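Local coordinates for protein glutaredoxin 2 (Salmonella enterica subsp. enterica serovar Typhimurium, PDB 3IR4) that probably catalyses glutathione-dependent thiol-disulfide exchange, and is captured here bound to glutathione, at residues D10-P13 / F14-K17; L62-S65 / M66-V69. All blocks are in the same frame, centred on the assembly; numbering follows the deposited sequence.

Overall arrangement
Both contacts lie in the thioredoxin-like N-terminal domain, at the starts of two helices that face the same glutathione, with their centres about 12 Å apart. Contact 1 comes first along the chain, where the loop after strand 5-8 turns into helix 13-25. Contact 2 follows where strand 61-63, an outermost strand of the mixed four-stranded sheet, leads into helix 65-74. The helices touch directly, F14 O lying 3.4 Å from S65 CB and K17 O 3.3 Å from V69 CG2. Glutathione is shared between them: contact 1 is bonded to its sulfur and lays the F14 ring against the gamma-glutamyl chain, whereas contact 2 binds the amino and carboxylate groups of its gamma-glutamyl end.

Contact 1: D10-P13 / F14-K17; sequences DHCP and FCVK. With GSH (glutathione), chain B.
D10 meets the new helix through its backbone: its O stands 4.2 Å from V16 CG2, a loose van der Waals approach of a methyl to a carbonyl oxygen, while its carboxylate turns elsewhere to form a salt bridge with R183. C12, at the N-cap position of helix 13-25, carries the main chemistry. With SG anti to the backbone N (chi1 173°), the sulfur is directed to glutathione, and the 2.3 Å separation of C12 SG and GSH SG2 marks a covalent disulfide. The same sulfur rests against the base of F14, with C12 SG 3.7 Å from F14 CB. It approaches the F14 ring at its edge, 83° off the ring normal, making a sulfur-aromatic contact. One face of that ring is used by the ligand instead: GSH CB1 sits 3.8 Å above its plane, over the centre, so the aromatic group buttresses the gamma-glutamyl chain next to the disulfide. The carbonyl of C12 begins the helical bonding, V16 N donating to C12 O at 3.1 Å with an N-H...O angle of 156°. P13 supplies the next bond of the same first turn, K17 N donating to P13 O at 2.9 Å. The same oxygen is flanked by the lysine side chain, K17 CG lying 3.3 Å from P13 O, before the extended chain carries NZ to a hydrogen bond with H177. C12 and C15 form a CxxC pattern at a helix start, as in thioredoxin-fold oxidoreductases. C15 SG lies 3.8 Å from C12 SG, too far for a disulfide between them. The bond to glutathione therefore makes this a mixed disulfide, consistent with a glutathionylated intermediate of glutaredoxin chemistry, with the C15 sulfur close beside the C12 sulfur.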
loop_
_atom_site.group_PDB
_atom_site.type_symbol
_atom_site.label_atom_id
_atom_site.label_comp_id
_atom_site.label_asym_id
_atom_site.label_seq_id
_atom_site.Cartn_x
_atom_site.Cartn_y
_atom_site.Cartn_z
ATOM N N ASP A 10 7.265 -0.087 -5.089
ATOM C CA ASP A 10 5.899 0.073 -5.597
ATOM C C ASP A 10 4.892 -0.869 -4.946
ATOM O O ASP A 10 3.739 -0.493 -4.731
ATOM C CB ASP A 10 5.937 -0.032 -7.134
ATOM C CG ASP A 10 4.620 0.327 -7.811
ATOM O OD1 ASP A 10 3.798 1.075 -7.256
ATOM O OD2 ASP A 10 4.471 -0.114 -8.953
ATOM N N HIS A 11 5.307 -2.087 -4.619
ATOM C CA HIS A 11 4.395 -3.051 -4.012
ATOM C C HIS A 11 4.097 -2.767 -2.532
ATOM O O HIS A 11 3.154 -3.311 -1.977
ATOM C CB HIS A 11 4.969 -4.479 -4.070
ATOM C CG HIS A 11 5.987 -4.779 -3.006
ATOM N ND1 HIS A 11 7.335 -4.593 -3.197
ATOM C CD2 HIS A 11 5.858 -5.283 -1.753
ATOM C CE1 HIS A 11 7.982 -4.955 -2.102
ATOM N NE2 HIS A 11 7.109 -5.363 -1.209
ATOM N N CYS A 12 4.919 -1.938 -1.897
ATOM C CA CYS A 12 4.885 -1.814 -0.437
ATOM C C CYS A 12 3.705 -0.984 0.029
ATOM O O CYS A 12 3.580 0.145 -0.395
ATOM C CB CYS A 12 6.208 -1.170 0.030
ATOM S SG CYS A 12 6.216 -0.768 1.801
ATOM N N PRO A 13 2.825 -1.551 0.877
ATOM C CA PRO A 13 1.671 -0.783 1.305
ATOM C C PRO A 13 2.035 0.470 2.094
ATOM O O PRO A 13 1.325 1.491 2.025
ATOM C CB PRO A 13 0.853 -1.800 2.113
ATOM C CG PRO A 13 1.838 -2.759 2.620
ATOM C CD PRO A 13 2.841 -2.876 1.515
ATOM N N PHE A 14 3.134 0.434 2.840
ATOM C CA PHE A 14 3.566 1.628 3.578
ATOM C C PHE A 14 3.949 2.749 2.615
ATOM O O PHE A 14 3.742 3.925 2.905
ATOM C CB PHE A 14 4.709 1.257 4.522
ATOM C CG PHE A 14 4.344 0.225 5.531
ATOM C CD1 PHE A 14 4.712 -1.099 5.372
ATOM C CD2 PHE A 14 3.533 0.545 6.604
ATOM C CE1 PHE A 14 4.354 -2.047 6.325
ATOM C CE2 PHE A 14 3.173 -0.416 7.544
ATOM C CZ PHE A 14 3.585 -1.705 7.394
ATOM N N CYS A 15 4.568 2.389 1.504
ATOM C CA CYS A 15 4.888 3.354 0.468
ATOM C C CYS A 15 3.632 3.928 -0.186
ATOM O O CYS A 15 3.554 5.132 -0.461
ATOM C CB CYS A 15 5.801 2.713 -0.556
ATOM S SG CYS A 15 7.465 2.376 0.119
ATOM N N VAL A 16 2.621 3.105 -0.396
ATOM C CA VAL A 16 1.346 3.595 -0.917
ATOM C C VAL A 16 0.764 4.613 0.068
ATOM O O VAL A 16 0.312 5.654 -0.353
ATOM C CB VAL A 16 0.389 2.420 -1.213
ATOM C CG1 VAL A 16 -1.011 2.926 -1.581
ATOM C CG2 VAL A 16 0.969 1.520 -2.317
ATOM N N LYS A 17 0.811 4.314 1.361
ATOM C CA LYS A 17 0.317 5.254 2.373
ATOM C C LYS A 17 0.974 6.635 2.188
ATOM O O LYS A 17 0.312 7.661 2.181
ATOM C CB LYS A 17 0.573 4.747 3.797
ATOM C CG LYS A 17 -0.191 3.485 4.123
ATOM C CD LYS A 17 0.100 2.947 5.503
ATOM C CE LYS A 17 -0.361 1.543 5.628
ATOM N NZ LYS A 17 -0.292 1.005 6.995
HETATM N N1 GSH B . 7.097 1.344 10.089
HETATM C CA1 GSH B . 7.473 1.532 8.682
HETATM C C1 GSH B . 6.582 2.570 8.054
HETATM O O11 GSH B . 5.435 2.723 8.556
HETATM O O12 GSH B . 7.005 3.206 7.070
HETATM C CB1 GSH B . 7.354 0.193 7.969
HETATM C CG1 GSH B . 7.987 0.249 6.579
HETATM C CD1 GSH B . 8.262 -1.106 5.963
HETATM O OE1 GSH B . 7.868 -2.226 6.598
HETATM N N2 GSH B . 8.823 -1.164 4.781
HETATM C CA2 GSH B . 9.314 -2.385 4.152
HETATM C C2 GSH B . 10.807 -2.384 4.123
HETATM O O2 GSH B . 11.450 -1.239 3.914
HETATM C CB2 GSH B . 8.748 -2.543 2.721
HETATM S SG2 GSH B . 6.942 -2.769 2.597
HETATM N N3 GSH B . 11.446 -3.519 4.254
HETATM C CA3 GSH B . 12.862 -3.574 4.515
HETATM C C3 GSH B . 13.532 -4.259 3.385
HETATM O O31 GSH B . 12.887 -4.427 2.304
HETATM O O32 GSH B . 14.721 -4.637 3.547
#

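Contact 2: L62-S65 / M66-V69. With GSH (glutathione), chain B.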
loop_
_atom_site.group_PDB
_atom_site.type_symbol
_atom_site.label_atom_id
_atom_site.label_comp_id
_atom_site.label_asym_id
_atom_site.label_seq_id
_atom_site.Cartn_x
_atom_site.Cartn_y
_atom_site.Cartn_z
ATOM N N LEU A 62 12.906 11.931 6.055
ATOM C CA LEU A 62 11.910 11.538 7.032
ATOM C C LEU A 62 11.376 10.151 6.686
ATOM O O LEU A 62 10.700 9.993 5.671
ATOM C CB LEU A 62 10.744 12.539 7.015
ATOM C CG LEU A 62 9.571 12.296 7.967
ATOM C CD1 LEU A 62 9.960 12.428 9.414
ATOM C CD2 LEU A 62 8.385 13.239 7.670
ATOM N N PRO A 63 11.662 9.157 7.520
ATOM C CA PRO A 63 11.064 7.841 7.346
ATOM C C PRO A 63 9.740 7.768 8.129
ATOM O O PRO A 63 9.347 8.724 8.798
ATOM C CB PRO A 63 12.112 6.924 7.967
ATOM C CG PRO A 63 12.645 7.749 9.079
ATOM C CD PRO A 63 12.597 9.174 8.651
ATOM N N GLU A 64 9.107 6.602 8.049
ATOM C CA GLU A 64 7.857 6.210 8.714
ATOM C C GLU A 64 6.629 6.732 7.985
ATOM O O GLU A 64 6.333 7.930 8.022
ATOM C CB GLU A 64 7.798 6.596 10.200
ATOM C CG GLU A 64 8.891 5.963 11.033
ATOM C CD GLU A 64 8.744 4.464 11.196
ATOM O OE1 GLU A 64 7.641 3.912 10.941
ATOM O OE2 GLU A 64 9.757 3.861 11.641
ATOM N N SER A 65 5.935 5.809 7.350
ATOM C CA SER A 65 4.760 6.152 6.570
ATOM C C SER A 65 3.800 7.132 7.222
ATOM O O SER A 65 3.420 8.113 6.595
ATOM C CB SER A 65 4.003 4.892 6.144
ATOM O OG SER A 65 3.585 4.147 7.246
HETATM N N MSE A 66 3.426 6.892 8.465
HETATM C CA MSE A 66 2.408 7.772 9.068
HETATM C C MSE A 66 2.985 9.137 9.416
HETATM O O MSE A 66 2.254 10.129 9.417
HETATM C CB MSE A 66 1.741 7.100 10.251
HETATM C CG MSE A 66 0.973 5.836 9.916
HETATM SE SE MSE A 66 -0.238 5.969 8.396
HETATM C CE MSE A 66 -1.409 7.328 9.072
ATOM N N ASP A 67 4.278 9.197 9.750
ATOM C CA ASP A 67 4.912 10.494 9.977
ATOM C C ASP A 67 4.954 11.297 8.682
ATOM O O ASP A 67 4.745 12.502 8.704
ATOM C CB ASP A 67 6.293 10.349 10.573
ATOM C CG ASP A 67 6.270 9.788 11.979
ATOM O OD1 ASP A 67 5.187 9.691 12.609
ATOM O OD2 ASP A 67 7.331 9.396 12.475
ATOM N N ILE A 68 5.249 10.643 7.566
ATOM C CA ILE A 68 5.229 11.288 6.271
ATOM C C ILE A 68 3.805 11.773 5.976
ATOM O O ILE A 68 3.610 12.892 5.537
ATOM C CB ILE A 68 5.734 10.324 5.182
ATOM C CG1 ILE A 68 7.197 9.968 5.425
ATOM C CG2 ILE A 68 5.509 10.897 3.788
ATOM C CD1 ILE A 68 7.675 8.803 4.590
ATOM N N VAL A 69 2.813 10.906 6.149
ATOM C CA VAL A 69 1.425 11.247 5.893
ATOM C C VAL A 69 1.049 12.534 6.617
ATOM O O VAL A 69 0.513 13.450 6.030
ATOM C CB VAL A 69 0.491 10.074 6.287
ATOM C CG1 VAL A 69 -0.976 10.521 6.402
ATOM C CG2 VAL A 69 0.625 8.912 5.268
HETATM N N1 GSH B . 7.097 1.344 10.089
HETATM C CA1 GSH B . 7.473 1.532 8.682
HETATM C C1 GSH B . 6.582 2.570 8.054
HETATM O O11 GSH B . 5.435 2.723 8.556
HETATM O O12 GSH B . 7.005 3.206 7.070
HETATM C CB1 GSH B . 7.354 0.193 7.969
HETATM C CG1 GSH B . 7.987 0.249 6.579
HETATM C CD1 GSH B . 8.262 -1.106 5.963
HETATM O OE1 GSH B . 7.868 -2.226 6.598
HETATM N N2 GSH B . 8.823 -1.164 4.781
HETATM C CA2 GSH B . 9.314 -2.385 4.152
HETATM C C2 GSH B . 10.807 -2.384 4.123
HETATM O O2 GSH B . 11.450 -1.239 3.914
HETATM C CB2 GSH B . 8.748 -2.543 2.721
HETATM S SG2 GSH B . 6.942 -2.769 2.597
HETATM N N3 GSH B . 11.446 -3.519 4.254
HETATM C CA3 GSH B . 12.862 -3.574 4.515
HETATM C C3 GSH B . 13.532 -4.259 3.385
HETATM O O31 GSH B . 12.887 -4.427 2.304
HETATM O O32 GSH B . 14.721 -4.637 3.547
HETATM O O HOH W 1 9.804 9.466 11.400
HETATM O O HOH W 2 4.409 4.846 10.406
#
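E64 and D67 run alongside each other, and the glutamate can be followed outward from this pairing. Its CB packs 3.6 Å from D67 OD2, and CG is still 4.0 Å from D67 OD2. A bend at chi2 (-69°) then carries CD away from D67 to the amino end of glutathione, where CD approaches GSH N1. At the tip OE1 accepts a hydrogen bond from GSH N1 at 2.8 Å, an interaction that ion pairing would probably strengthen if the amine is protonated. The two carboxylates are thus sent to different tasks: D67 OD2 receives a water that also donates to P63 O, tying the helix's first turn back to the P63 carbonyl. This is the strand-to-helix turn of the thioredoxin fold, and its Glu-Ser pair grips the gamma-glutamyl group as in glutathione S-transferases. E64 is the N-cap of helix 65-74, with positive phi (81°) where the chain turns. S65 follows and holds both oxygens of one carboxylate. Its backbone N donates to GSH O12 at 2.8 Å, nearly straight at 164°, and its hydroxyl OG donates to GSH O11 at 2.7 Å. A second water extends the grip, accepting from M66 N at 3.0 Å and donating to GSH O11; its bond to E64 OE1 is weak. Amide N-H groups at a helix start probably stabilise the ligand's negative charge further. Behind this polar edge, I68 N donates to E64 O at 3.0 Å. The L62 and I68 side chains pass one another antiparallel, with L62 CD2 4.1 Å from I68 CG1, while the I68 side chain also touches A18 of helix 13-25.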